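Local coordinates for protein tyrosine--tRNA ligase, mitochondrial (PDB 5IJX) that probably catalyses the ATP-dependent attachment of L-tyrosine to mitochondrial tRNA(Tyr), with AMP and diphosphate as by-products, at residues Val233-Gly238 / Tyr279-Pro284; Phe68-Asp73 / Met88-Ala93; Glu42-Val47 / Thr334-Pro339. All blocks are in the same frame, centred on the assembly; numbering follows the deposited sequence.

In the fold
The chain is the class I catalytic part of a longer synthetase; contacts 1 and 2 are built on its central sheet, and contact 3 lies off it. Contacts 1 and 2 have centres about 8 Å apart and share neighbouring parallel strands, 233-239 and 67-72; Val237 N lies 2.9 Å from Tyr69 O, a probable hydrogen bond. Both also help line the pocket for the bound tyrosine: Tyr69, Gly71, Val72 and Asp73 from contact 2 and Gln236 from contact 1. The centre of contact 3 is about 15 Å from that of contact 2 and 17 Å from that of contact 1. It joins them by packing: Met88 meets Phe335, and Pro284 rests against Gly45 and Leu46.

Contact 1: Val233-Gly238 / Tyr279-Pro284; sequences VQVQVG and YGITTP
Ile281 O is gripped from strand 233-239 by two neighbours: Gly238 N donates to it at 2.9 Å, and Val237 CA brings a C-H within 3.2 Å of the same oxygen. Gln236 answers in both directions, its N bonding to Tyr279 O at 3.0 Å and its O accepting from Ile281 N at 2.9 Å. Further bonds, from Tyr279 N to Gln234 O and from Thr283 N to Gly238 O, extend this parallel pairing to both ends. The strands run at 21° to each other.

Val235, Val237, Tyr279 and Ile281 share one face. There Ile281 CD1 reaches back to Val235 CG1, 3.9 Å away, because CG1 of the isoleucine stands beside its own backbone N (chi1 -57°) and the chain then runs on extended. The Tyr279 ring turns to helix 54-63 instead, its hydroxyl bonded to Asp274 O. On the face of Gln236 and Gly280, the glutamine chain leads away from strand 279-283; Gln236 OE1 is held by Gln221 NE2, and the Gln236 side chain touches the bound tyrosine. With helix 243-259 between them, the two strands make a beta-alpha-beta crossover in the Rossmann-like catalytic domain of a class I synthetase.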
ATOM      1  N   VAL A 233       5.896  -3.925 -22.451  1.00 68.73           N
ATOM      2  CA  VAL A 233       7.276  -3.770 -22.000  1.00 66.64           C
ATOM      3  C   VAL A 233       7.642  -4.988 -21.162  1.00 66.40           C
ATOM      4  O   VAL A 233       7.070  -5.205 -20.089  1.00 59.78           O
ATOM      5  CB  VAL A 233       7.464  -2.472 -21.200  1.00 67.76           C
ATOM      6  CG1 VAL A 233       8.884  -2.379 -20.651  1.00 65.79           C
ATOM      7  CG2 VAL A 233       7.144  -1.260 -22.072  1.00 74.53           C
ATOM      8  N   GLN A 234       8.611  -5.774 -21.635  1.00 63.69           N
ATOM      9  CA  GLN A 234       8.949  -7.041 -21.000  1.00 53.02           C
ATOM     10  C   GLN A 234      10.353  -7.109 -20.419  1.00 57.60           C
ATOM     11  O   GLN A 234      10.653  -8.071 -19.702  1.00 56.68           O
ATOM     12  CB  GLN A 234       8.780  -8.196 -21.999  1.00 54.26           C
ATOM     13  CG  GLN A 234       7.331  -8.581 -22.253  1.00 67.17           C
ATOM     14  CD  GLN A 234       7.193  -9.749 -23.212  1.00 70.29           C
ATOM     15  OE1 GLN A 234       6.498  -9.657 -24.224  1.00 73.55           O
ATOM     16  NE2 GLN A 234       7.851 -10.858 -22.892  1.00 71.46           N
ATOM     17  N   VAL A 235      11.218  -6.137 -20.695  1.00 52.81           N
ATOM     18  CA  VAL A 235      12.591  -6.143 -20.205  1.00 57.57           C
ATOM     19  C   VAL A 235      12.817  -4.876 -19.394  1.00 55.07           C
ATOM     20  O   VAL A 235      12.534  -3.772 -19.874  1.00 69.05           O
ATOM     21  CB  VAL A 235      13.607  -6.229 -21.359  1.00 63.32           C
ATOM     22  CG1 VAL A 235      15.015  -6.400 -20.811  1.00 54.38           C
ATOM     23  CG2 VAL A 235      13.251  -7.368 -22.301  1.00 64.93           C
ATOM     24  N   GLN A 236      13.327  -5.029 -18.175  1.00 54.18           N
ATOM     25  CA  GLN A 236      13.744  -3.883 -17.374  1.00 50.87           C
ATOM     26  C   GLN A 236      15.263  -3.806 -17.362  1.00 54.77           C
ATOM     27  O   GLN A 236      15.939  -4.808 -17.101  1.00 50.40           O
ATOM     28  CB  GLN A 236      13.214  -3.956 -15.939  1.00 60.36           C
ATOM     29  CG  GLN A 236      13.471  -2.662 -15.150  1.00 52.14           C
ATOM     30  CD  GLN A 236      12.984  -2.688 -13.704  1.00 51.60           C
ATOM     31  OE1 GLN A 236      13.318  -1.799 -12.922  1.00 56.43           O
ATOM     32  NE2 GLN A 236      12.192  -3.692 -13.347  1.00 55.92           N
ATOM     33  N   VAL A 237      15.791  -2.619 -17.644  1.00 55.09           N
ATOM     34  CA  VAL A 237      17.227  -2.379 -17.700  1.00 53.93           C
ATOM     35  C   VAL A 237      17.607  -1.472 -16.542  1.00 56.77           C
ATOM     36  O   VAL A 237      16.884  -0.519 -16.224  1.00 51.02           O
ATOM     37  CB  VAL A 237      17.640  -1.748 -19.043  1.00 54.51           C
ATOM     38  CG1 VAL A 237      19.155  -1.625 -19.124  1.00 55.78           C
ATOM     39  CG2 VAL A 237      17.090  -2.561 -20.209  1.00 59.76           C
ATOM     40  N   GLY A 238      18.746  -1.759 -15.919  1.00 50.66           N
ATOM     41  CA  GLY A 238      19.216  -0.911 -14.841  1.00 49.41           C
ATOM     42  C   GLY A 238      20.702  -1.081 -14.616  1.00 58.71           C
ATOM     43  O   GLY A 238      21.368  -1.891 -15.265  1.00 65.21           O
ATOM     44  N   TYR A 279      11.945 -10.133 -18.136  1.00 61.70           N
ATOM     45  CA  TYR A 279      13.387 -10.318 -18.077  1.00 62.14           C
ATOM     46  C   TYR A 279      14.055  -9.013 -17.658  1.00 61.89           C
ATOM     47  O   TYR A 279      13.447  -7.936 -17.675  1.00 48.53           O
ATOM     48  CB  TYR A 279      13.949 -10.788 -19.424  1.00 54.24           C
ATOM     49  CG  TYR A 279      13.423 -12.130 -19.891  1.00 63.65           C
ATOM     50  CD1 TYR A 279      14.126 -13.301 -19.638  1.00 64.40           C
ATOM     51  CD2 TYR A 279      12.226 -12.223 -20.589  1.00 62.65           C
ATOM     52  CE1 TYR A 279      13.651 -14.528 -20.066  1.00 67.92           C
ATOM     53  CE2 TYR A 279      11.743 -13.445 -21.021  1.00 68.86           C
ATOM     54  CZ  TYR A 279      12.459 -14.594 -20.757  1.00 69.11           C
ATOM     55  OH  TYR A 279      11.980 -15.811 -21.185  1.00 68.43           O
ATOM     56  N   GLY A 280      15.332  -9.119 -17.291  1.00 57.58           N
ATOM     57  CA  GLY A 280      16.087  -7.960 -16.872  1.00 59.14           C
ATOM     58  C   GLY A 280      17.474  -7.952 -17.481  1.00 56.20           C
ATOM     59  O   GLY A 280      18.019  -8.990 -17.862  1.00 59.52           O
ATOM     60  N   ILE A 281      18.041  -6.748 -17.564  1.00 67.15           N
ATOM     61  CA  ILE A 281      19.423  -6.550 -17.982  1.00 68.55           C
ATOM     62  C   ILE A 281      20.069  -5.540 -17.045  1.00 60.98           C
ATOM     63  O   ILE A 281      19.491  -4.483 -16.763  1.00 63.17           O
ATOM     64  CB  ILE A 281      19.530  -6.072 -19.444  1.00 71.16           C
ATOM     65  CG1 ILE A 281      18.840  -7.065 -20.382  1.00 68.91           C
ATOM     66  CG2 ILE A 281      20.999  -5.910 -19.840  1.00 73.90           C
ATOM     67  CD1 ILE A 281      18.769  -6.602 -21.823  1.00 53.81           C
ATOM     68  N   THR A 282      21.267  -5.866 -16.565  1.00 58.64           N
ATOM     69  CA  THR A 282      22.047  -4.982 -15.711  1.00 60.62           C
ATOM     70  C   THR A 282      23.346  -4.635 -16.422  1.00 63.41           C
ATOM     71  O   THR A 282      24.033  -5.525 -16.943  1.00 62.38           O
ATOM     72  CB  THR A 282      22.348  -5.622 -14.351  1.00 66.75           C
ATOM     73  OG1 THR A 282      23.037  -6.864 -14.544  1.00 77.74           O
ATOM     74  CG2 THR A 282      21.061  -5.861 -13.571  1.00 67.39           C
ATOM     75  N   THR A 283      23.671  -3.346 -16.437  1.00 62.30           N
ATOM     76  CA  THR A 283      24.868  -2.813 -17.064  1.00 64.94           C
ATOM     77  C   THR A 283      26.018  -2.766 -16.072  1.00 65.32           C
ATOM     78  O   THR A 283      25.812  -2.857 -14.858  1.00 63.51           O
ATOM     79  CB  THR A 283      24.607  -1.405 -17.587  1.00 64.13           C
ATOM     80  OG1 THR A 283      24.467  -0.507 -16.481  1.00 66.39           O
ATOM     81  CG2 THR A 283      23.340  -1.366 -18.425  1.00 64.16           C
ATOM     82  N   PRO A 284      27.252  -2.622 -16.559  1.00 68.09           N
ATOM     83  CA  PRO A 284      28.385  -2.438 -15.642  1.00 71.55           C
ATOM     84  C   PRO A 284      28.249  -1.189 -14.786  1.00 81.77           C
ATOM     85  O   PRO A 284      27.263  -0.451 -14.896  1.00 83.09           O
ATOM     86  CB  PRO A 284      29.587  -2.340 -16.590  1.00 75.30           C
ATOM     87  CG  PRO A 284      29.157  -3.065 -17.823  1.00 69.02           C
ATOM     88  CD  PRO A 284      27.690  -2.801 -17.954  1.00 67.30           C
TER

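Contact 2: Phe68-Asp73 / Met88-Ala93; sequences FYAGVD and MILGWA. With TYR (tyrosine), chain B.
The Phe68 ring takes the methyl of Ala93 over one face: Ala93 CB lies 4.3 Å from the ring centroid and 23° off the normal, a CH-pi contact displaced toward the CD2 side. The other ring of strand 67-72, that of Tyr69, belongs to the substrate side, where the hydroxyl of the bound tyrosine comes in at its edge and in its plane. Tyr69 OH and the ligand OH are hydrogen-bonded at 3.1 Å, with either able to donate.

Between helix and strand, Leu90 fills the join with both methyls. CD2 sits 3.6 Å from Phe68 CB, while CD1 lies 4.1 Å from Ala70 CB. The leucine leaves the helix with CG beside its backbone N (chi1 -70°), which carries the fork over to the strand. Helix 84-95 runs back along the strand at 155° and leads on to strand 99-104, the classic beta-alpha-beta unit of a Rossmann-like fold; the helix starts right after the His-Ile-Gly-His signature of class I synthetases, which ends at His83.

Alternation along the strand thus sends Phe68 and Ala70 to the helix and Tyr69 to the pocket. Gly71 has no CB, and one would run into the ligand ring at CE1; separately, Gly71 O lies 3.5 Å from the ligand CB. Farther along, Asp73 is fixed by Thr108 OG1 and Tyr217 OH, and Tyr217 OH is in turn hydrogen-bonded to the ligand.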
ATOM      1  N   PHE A  68      11.570  -2.166 -23.754  1.00 58.95           N
ATOM      2  CA  PHE A  68      12.547  -2.021 -22.685  1.00 56.16           C
ATOM      3  C   PHE A  68      12.243  -0.748 -21.908  1.00 59.59           C
ATOM      4  O   PHE A  68      11.652   0.194 -22.446  1.00 65.92           O
ATOM      5  CB  PHE A  68      13.982  -1.955 -23.240  1.00 64.83           C
ATOM      6  CG  PHE A  68      14.371  -3.142 -24.084  1.00 69.96           C
ATOM      7  CD1 PHE A  68      15.375  -4.001 -23.671  1.00 62.68           C
ATOM      8  CD2 PHE A  68      13.739  -3.393 -25.290  1.00 74.45           C
ATOM      9  CE1 PHE A  68      15.735  -5.091 -24.442  1.00 62.32           C
ATOM     10  CE2 PHE A  68      14.094  -4.481 -26.062  1.00 73.75           C
ATOM     11  CZ  PHE A  68      15.093  -5.331 -25.639  1.00 61.40           C
ATOM     12  N   TYR A  69      12.646  -0.711 -20.640  1.00 52.13           N
ATOM     13  CA  TYR A  69      12.489   0.513 -19.868  1.00 50.54           C
ATOM     14  C   TYR A  69      13.538   0.574 -18.768  1.00 55.23           C
ATOM     15  O   TYR A  69      13.971  -0.452 -18.236  1.00 50.98           O
ATOM     16  CB  TYR A  69      11.070   0.641 -19.280  1.00 53.34           C
ATOM     17  CG  TYR A  69      10.912   0.228 -17.829  1.00 50.43           C
ATOM     18  CD1 TYR A  69      11.096   1.147 -16.801  1.00 58.86           C
ATOM     19  CD2 TYR A  69      10.549  -1.067 -17.486  1.00 61.79           C
ATOM     20  CE1 TYR A  69      10.942   0.781 -15.475  1.00 59.15           C
ATOM     21  CE2 TYR A  69      10.395  -1.442 -16.162  1.00 67.13           C
ATOM     22  CZ  TYR A  69      10.592  -0.512 -15.161  1.00 69.78           C
ATOM     23  OH  TYR A  69      10.440  -0.874 -13.840  1.00 74.46           O
ATOM     24  N   ALA A  70      13.956   1.800 -18.455  1.00 58.10           N
ATOM     25  CA  ALA A  70      14.869   2.084 -17.360  1.00 52.84           C
ATOM     26  C   ALA A  70      14.316   3.253 -16.560  1.00 55.63           C
ATOM     27  O   ALA A  70      13.693   4.164 -17.112  1.00 61.46           O
ATOM     28  CB  ALA A  70      16.285   2.412 -17.863  1.00 52.22           C
ATOM     29  N   GLY A  71      14.538   3.219 -15.255  1.00 58.34           N
ATOM     30  CA  GLY A  71      13.990   4.215 -14.347  1.00 55.90           C
ATOM     31  C   GLY A  71      15.083   4.964 -13.619  1.00 60.21           C
ATOM     32  O   GLY A  71      16.080   4.373 -13.199  1.00 56.58           O
ATOM     33  N   VAL A  72      14.892   6.272 -13.470  1.00 61.59           N
ATOM     34  CA  VAL A  72      15.793   7.123 -12.705  1.00 58.46           C
ATOM     35  C   VAL A  72      14.978   7.850 -11.649  1.00 56.03           C
ATOM     36  O   VAL A  72      13.935   8.438 -11.957  1.00 48.58           O
ATOM     37  CB  VAL A  72      16.534   8.128 -13.601  1.00 63.63           C
ATOM     38  CG1 VAL A  72      17.440   9.013 -12.761  1.00 60.88           C
ATOM     39  CG2 VAL A  72      17.341   7.394 -14.643  1.00 91.36           C
ATOM     40  N   ASP A  73      15.456   7.812 -10.409  1.00 54.66           N
ATOM     41  CA  ASP A  73      14.825   8.562  -9.338  1.00 69.63           C
ATOM     42  C   ASP A  73      15.391   9.976  -9.312  1.00 63.64           C
ATOM     43  O   ASP A  73      16.605  10.139  -9.132  1.00 68.22           O
ATOM     44  CB  ASP A  73      15.049   7.883  -8.000  1.00 87.25           C
ATOM     45  CG  ASP A  73      13.830   7.107  -7.527  1.00 76.62           C
ATOM     46  OD1 ASP A  73      12.935   6.827  -8.355  1.00 63.45           O
ATOM     47  OD2 ASP A  73      13.771   6.778  -6.322  1.00 74.15           O
HETATM   48  N   MSE A  88      21.916   4.044 -22.877  1.00 63.29           N
HETATM   49  CA  MSE A  88      22.596   3.568 -24.074  1.00 73.24           C
HETATM   50  C   MSE A  88      21.841   2.354 -24.594  1.00 79.61           C
HETATM   51  O   MSE A  88      21.419   2.335 -25.753  1.00 87.77           O
HETATM   52  CB  MSE A  88      24.059   3.213 -23.792  1.00 77.42           C
HETATM   53  CG  MSE A  88      24.962   4.403 -23.487  1.00 83.17           C
HETATM   54 SE   MSE A  88      24.923   5.809 -24.839  1.00 89.09          SE
HETATM   55  CE  MSE A  88      25.164   4.716 -26.433  1.00 83.99           C
ATOM     56  N   ILE A  89      21.635   1.358 -23.726  1.00 72.05           N
ATOM     57  CA  ILE A  89      20.878   0.179 -24.136  1.00 67.74           C
ATOM     58  C   ILE A  89      19.551   0.605 -24.750  1.00 64.94           C
ATOM     59  O   ILE A  89      19.246   0.276 -25.904  1.00 72.46           O
ATOM     60  CB  ILE A  89      20.686  -0.786 -22.948  1.00 72.47           C
ATOM     61  CG1 ILE A  89      22.036  -1.412 -22.569  1.00 68.30           C
ATOM     62  CG2 ILE A  89      19.651  -1.867 -23.286  1.00 76.32           C
ATOM     63  CD1 ILE A  89      21.973  -2.497 -21.500  1.00 56.29           C
ATOM     64  N   LEU A  90      18.763   1.386 -24.004  1.00 54.33           N
ATOM     65  CA  LEU A  90      17.510   1.894 -24.551  1.00 64.09           C
ATOM     66  C   LEU A  90      17.738   2.494 -25.931  1.00 60.28           C
ATOM     67  O   LEU A  90      17.073   2.121 -26.905  1.00 65.01           O
ATOM     68  CB  LEU A  90      16.896   2.937 -23.615  1.00 61.68           C
ATOM     69  CG  LEU A  90      16.314   2.470 -22.277  1.00 59.79           C
ATOM     70  CD1 LEU A  90      15.484   3.586 -21.666  1.00 65.40           C
ATOM     71  CD2 LEU A  90      15.477   1.204 -22.414  1.00 62.76           C
ATOM     72  N   GLY A  91      18.701   3.408 -26.033  1.00 56.06           N
ATOM     73  CA  GLY A  91      19.042   4.015 -27.302  1.00 64.52           C
ATOM     74  C   GLY A  91      19.165   2.953 -28.369  1.00 68.26           C
ATOM     75  O   GLY A  91      18.417   2.953 -29.355  1.00 64.48           O
ATOM     76  N   TRP A  92      20.085   2.009 -28.156  1.00 68.87           N
ATOM     77  CA  TRP A  92      20.242   0.922 -29.112  1.00 70.89           C
ATOM     78  C   TRP A  92      18.894   0.276 -29.392  1.00 69.72           C
ATOM     79  O   TRP A  92      18.443   0.224 -30.543  1.00 70.25           O
ATOM     80  CB  TRP A  92      21.245  -0.107 -28.586  1.00 71.03           C
ATOM     81  CG  TRP A  92      22.675   0.357 -28.668  1.00 75.16           C
ATOM     82  CD1 TRP A  92      23.506   0.651 -27.625  1.00 75.65           C
ATOM     83  CD2 TRP A  92      23.436   0.586 -29.862  1.00 74.06           C
ATOM     84  NE1 TRP A  92      24.737   1.045 -28.096  1.00 65.83           N
ATOM     85  CE2 TRP A  92      24.719   1.014 -29.464  1.00 63.44           C
ATOM     86  CE3 TRP A  92      23.157   0.471 -31.228  1.00 74.21           C
ATOM     87  CZ2 TRP A  92      25.718   1.322 -30.380  1.00 66.44           C
ATOM     88  CZ3 TRP A  92      24.153   0.782 -32.135  1.00 71.11           C
ATOM     89  CH2 TRP A  92      25.416   1.204 -31.707  1.00 64.23           C
ATOM     90  N   ALA A  93      18.216  -0.183 -28.337  1.00 65.26           N
ATOM     91  CA  ALA A  93      16.901  -0.789 -28.504  1.00 61.42           C
ATOM     92  C   ALA A  93      16.036   0.055 -29.429  1.00 63.64           C
ATOM     93  O   ALA A  93      15.490  -0.442 -30.423  1.00 65.56           O
ATOM     94  CB  ALA A  93      16.231  -0.960 -27.140  1.00 62.04           C
TER
HETATM   95  N   TYR B 501      15.657   2.455  -8.433  1.00 71.34           N
HETATM   96  CA  TYR B 501      16.127   3.405  -9.434  1.00 77.88           C
HETATM   97  C   TYR B 501      17.269   4.256  -8.879  1.00 80.94           C
HETATM   98  O   TYR B 501      18.110   4.771  -9.621  1.00 73.96           O
HETATM   99  CB  TYR B 501      14.976   4.306  -9.896  1.00 76.73           C
HETATM  100  CG  TYR B 501      13.758   3.561 -10.414  1.00 63.18           C
HETATM  101  CD1 TYR B 501      13.889   2.388 -11.146  1.00 55.85           C
HETATM  102  CD2 TYR B 501      12.477   4.036 -10.167  1.00 56.12           C
HETATM  103  CE1 TYR B 501      12.775   1.710 -11.618  1.00 57.41           C
HETATM  104  CE2 TYR B 501      11.359   3.366 -10.633  1.00 53.17           C
HETATM  105  CZ  TYR B 501      11.512   2.205 -11.357  1.00 56.95           C
HETATM  106  OH  TYR B 501      10.398   1.541 -11.821  1.00 52.88           O
HETATM  107  OXT TYR B 501      17.378   4.453  -7.667  1.00 84.91           O

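Contact 3: Glu42-Val47 / Thr334-Pro339; sequences EERGLV and TFVPTP
Arg44 and the backbone carbonyls of Thr334 and Val336 make the close-packed, buried half of this contact. Arg44 NH1 donates to Val336 O at 2.8 Å with an N-H...O angle of 151°, the oxygen lying near the guanidinium plane and the donor almost in line with the C=O bond. NH2 adds two weak bonds, one to the same Val336 O at 3.2 Å and one to Thr334 O at 2.8 Å. NE is bonded to Lys331 O, so all three nitrogens have a partner, NH2 only weakly, which should limit the rotation of the group. The side chain gets there by folding twice (chi2 -66°, chi3 -68°). Its positive charge sits at the C-terminal end of helix 326-333, where the helix dipole would probably favour it.

The other half, Glu43 and Thr338, is partly exposed and held by packing alone. Thr338 CG2 packs between Arg44 NH1 and Glu43 OE2, the side chains of Glu43 and Thr338 crossing at about a right angle. The carboxylate finds a hydrogen bond elsewhere, through Glu43 OE1 to Gln35 NE2.

Helix 37-43 ends here in a Schellman motif at Gly45, and helix 338-350 begins after Pro337 at its N-cap. Arg44 also touches Trp92 of helix 84-95, whose ring meets that of Phe335, while helices 126-154 and 356-370 pack against Thr334 and Val336.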
ATOM      1  N   GLU A  42      26.061  -7.441 -25.748  1.00 74.09           N
ATOM      2  CA  GLU A  42      27.192  -8.047 -25.054  1.00 73.46           C
ATOM      3  C   GLU A  42      28.511  -7.617 -25.683  1.00 80.00           C
ATOM      4  O   GLU A  42      29.443  -7.213 -24.978  1.00 80.39           O
ATOM      5  CB  GLU A  42      27.062  -9.571 -25.067  1.00 70.67           C
ATOM      6  CG  GLU A  42      25.890 -10.105 -24.259  1.00 68.17           C
ATOM      7  CD  GLU A  42      25.741 -11.610 -24.373  1.00 76.39           C
ATOM      8  OE1 GLU A  42      26.293 -12.193 -25.328  1.00 90.79           O
ATOM      9  OE2 GLU A  42      25.071 -12.211 -23.504  1.00 86.83           O
ATOM     10  N   GLU A  43      28.611  -7.693 -27.013  1.00 88.90           N
ATOM     11  CA  GLU A  43      29.855  -7.310 -27.668  1.00 96.95           C
ATOM     12  C   GLU A  43      30.171  -5.832 -27.468  1.00 92.07           C
ATOM     13  O   GLU A  43      31.311  -5.418 -27.703  1.00109.35           O
ATOM     14  CB  GLU A  43      29.798  -7.662 -29.162  1.00106.27           C
ATOM     15  CG  GLU A  43      29.591  -6.491 -30.121  1.00113.03           C
ATOM     16  CD  GLU A  43      29.577  -6.932 -31.575  1.00110.90           C
ATOM     17  OE1 GLU A  43      29.852  -8.121 -31.840  1.00110.62           O
ATOM     18  OE2 GLU A  43      29.293  -6.089 -32.454  1.00 98.44           O
ATOM     19  N   ARG A  44      29.196  -5.032 -27.039  1.00 72.51           N
ATOM     20  CA  ARG A  44      29.437  -3.644 -26.669  1.00 77.55           C
ATOM     21  C   ARG A  44      29.757  -3.477 -25.188  1.00 77.10           C
ATOM     22  O   ARG A  44      30.046  -2.359 -24.753  1.00 72.70           O
ATOM     23  CB  ARG A  44      28.223  -2.776 -27.024  1.00 81.26           C
ATOM     24  CG  ARG A  44      27.794  -2.842 -28.485  1.00 80.88           C
ATOM     25  CD  ARG A  44      28.837  -2.264 -29.435  1.00 80.65           C
ATOM     26  NE  ARG A  44      29.000  -0.820 -29.279  1.00 81.77           N
ATOM     27  CZ  ARG A  44      29.548  -0.024 -30.193  1.00 86.55           C
ATOM     28  NH1 ARG A  44      29.985  -0.524 -31.343  1.00 85.33           N
ATOM     29  NH2 ARG A  44      29.654   1.278 -29.966  1.00 89.78           N
ATOM     30  N   GLY A  45      29.707  -4.553 -24.405  1.00 81.02           N
ATOM     31  CA  GLY A  45      30.032  -4.468 -22.996  1.00 80.36           C
ATOM     32  C   GLY A  45      28.997  -3.768 -22.150  1.00 83.86           C
ATOM     33  O   GLY A  45      29.292  -3.397 -21.011  1.00 89.02           O
ATOM     34  N   LEU A  46      27.784  -3.574 -22.674  1.00 78.62           N
ATOM     35  CA  LEU A  46      26.717  -2.947 -21.905  1.00 80.66           C
ATOM     36  C   LEU A  46      25.956  -3.934 -21.032  1.00 80.64           C
ATOM     37  O   LEU A  46      25.082  -3.510 -20.268  1.00 77.67           O
ATOM     38  CB  LEU A  46      25.730  -2.246 -22.844  1.00 75.78           C
ATOM     39  CG  LEU A  46      26.264  -1.054 -23.642  1.00 71.97           C
ATOM     40  CD1 LEU A  46      25.201  -0.544 -24.601  1.00 68.52           C
ATOM     41  CD2 LEU A  46      26.727   0.067 -22.719  1.00 72.67           C
ATOM     42  N   VAL A  47      26.261  -5.222 -21.120  1.00 76.91           N
ATOM     43  CA  VAL A  47      25.533  -6.255 -20.394  1.00 69.65           C
ATOM     44  C   VAL A  47      26.437  -6.731 -19.268  1.00 70.03           C
ATOM     45  O   VAL A  47      27.359  -7.523 -19.491  1.00 68.67           O
ATOM     46  CB  VAL A  47      25.118  -7.414 -21.307  1.00 65.12           C
ATOM     47  CG1 VAL A  47      24.363  -8.474 -20.513  1.00 59.33           C
ATOM     48  CG2 VAL A  47      24.271  -6.902 -22.462  1.00 76.57           C
ATOM     49  N   THR A 334      29.238   5.103 -27.269  1.00 83.34           N
ATOM     50  CA  THR A 334      29.081   5.650 -28.613  1.00 84.89           C
ATOM     51  C   THR A 334      28.341   4.653 -29.495  1.00 77.76           C
ATOM     52  O   THR A 334      28.180   3.479 -29.150  1.00 78.62           O
ATOM     53  CB  THR A 334      30.432   5.998 -29.255  1.00 88.62           C
ATOM     54  OG1 THR A 334      31.116   4.792 -29.615  1.00 90.98           O
ATOM     55  CG2 THR A 334      31.301   6.804 -28.302  1.00 94.76           C
ATOM     56  N   PHE A 335      27.887   5.144 -30.648  1.00 82.40           N
ATOM     57  CA  PHE A 335      27.247   4.319 -31.664  1.00 86.71           C
ATOM     58  C   PHE A 335      28.194   3.944 -32.798  1.00 82.33           C
ATOM     59  O   PHE A 335      27.752   3.358 -33.791  1.00 85.53           O
ATOM     60  CB  PHE A 335      26.024   5.037 -32.247  1.00 88.04           C
ATOM     61  CG  PHE A 335      24.780   4.948 -31.396  1.00 84.76           C
ATOM     62  CD1 PHE A 335      24.808   4.396 -30.125  1.00 80.03           C
ATOM     63  CD2 PHE A 335      23.570   5.413 -31.886  1.00 86.00           C
ATOM     64  CE1 PHE A 335      23.655   4.316 -29.364  1.00 78.27           C
ATOM     65  CE2 PHE A 335      22.418   5.337 -31.126  1.00 79.56           C
ATOM     66  CZ  PHE A 335      22.462   4.789 -29.866  1.00 76.06           C
ATOM     67  N   VAL A 336      29.479   4.265 -32.677  1.00 86.63           N
ATOM     68  CA  VAL A 336      30.397   3.963 -33.778  1.00100.62           C
ATOM     69  C   VAL A 336      30.420   2.456 -34.003  1.00 99.99           C
ATOM     70  O   VAL A 336      30.402   1.685 -33.022  1.00 95.66           O
ATOM     71  CB  VAL A 336      31.809   4.494 -33.474  1.00110.07           C
ATOM     72  CG1 VAL A 336      31.763   5.975 -33.127  1.00110.66           C
ATOM     73  CG2 VAL A 336      32.445   3.704 -32.350  1.00117.63           C
ATOM     74  N   PRO A 337      30.445   1.972 -35.245  1.00 94.57           N
ATOM     75  CA  PRO A 337      30.507   0.523 -35.463  1.00 95.44           C
ATOM     76  C   PRO A 337      31.720  -0.099 -34.789  1.00 95.58           C
ATOM     77  O   PRO A 337      32.758   0.542 -34.612  1.00 99.61           O
ATOM     78  CB  PRO A 337      30.591   0.396 -36.989  1.00 99.43           C
ATOM     79  CG  PRO A 337      29.950   1.637 -37.504  1.00 97.83           C
ATOM     80  CD  PRO A 337      30.283   2.712 -36.509  1.00 94.07           C
ATOM     81  N   THR A 338      31.576  -1.369 -34.409  1.00 95.60           N
ATOM     82  CA  THR A 338      32.693  -2.084 -33.800  1.00102.17           C
ATOM     83  C   THR A 338      33.911  -2.176 -34.713  1.00 99.19           C
ATOM     84  O   THR A 338      35.033  -1.992 -34.211  1.00 97.62           O
ATOM     85  CB  THR A 338      32.245  -3.485 -33.362  1.00110.75           C
ATOM     86  OG1 THR A 338      31.817  -4.240 -34.502  1.00128.77           O
ATOM     87  CG2 THR A 338      31.104  -3.398 -32.364  1.00105.57           C
ATOM     88  N   PRO A 339      33.787  -2.449 -36.018  1.00101.60           N
ATOM     89  CA  PRO A 339      35.005  -2.486 -36.847  1.00105.53           C
ATOM     90  C   PRO A 339      35.716  -1.147 -36.902  1.00105.28           C
ATOM     91  O   PRO A 339      36.949  -1.101 -36.816  1.00109.08           O
ATOM     92  CB  PRO A 339      34.480  -2.922 -38.221  1.00100.67           C
ATOM     93  CG  PRO A 339      33.062  -2.496 -38.228  1.00 94.12           C
ATOM     94  CD  PRO A 339      32.579  -2.695 -36.827  1.00 91.65           C
TER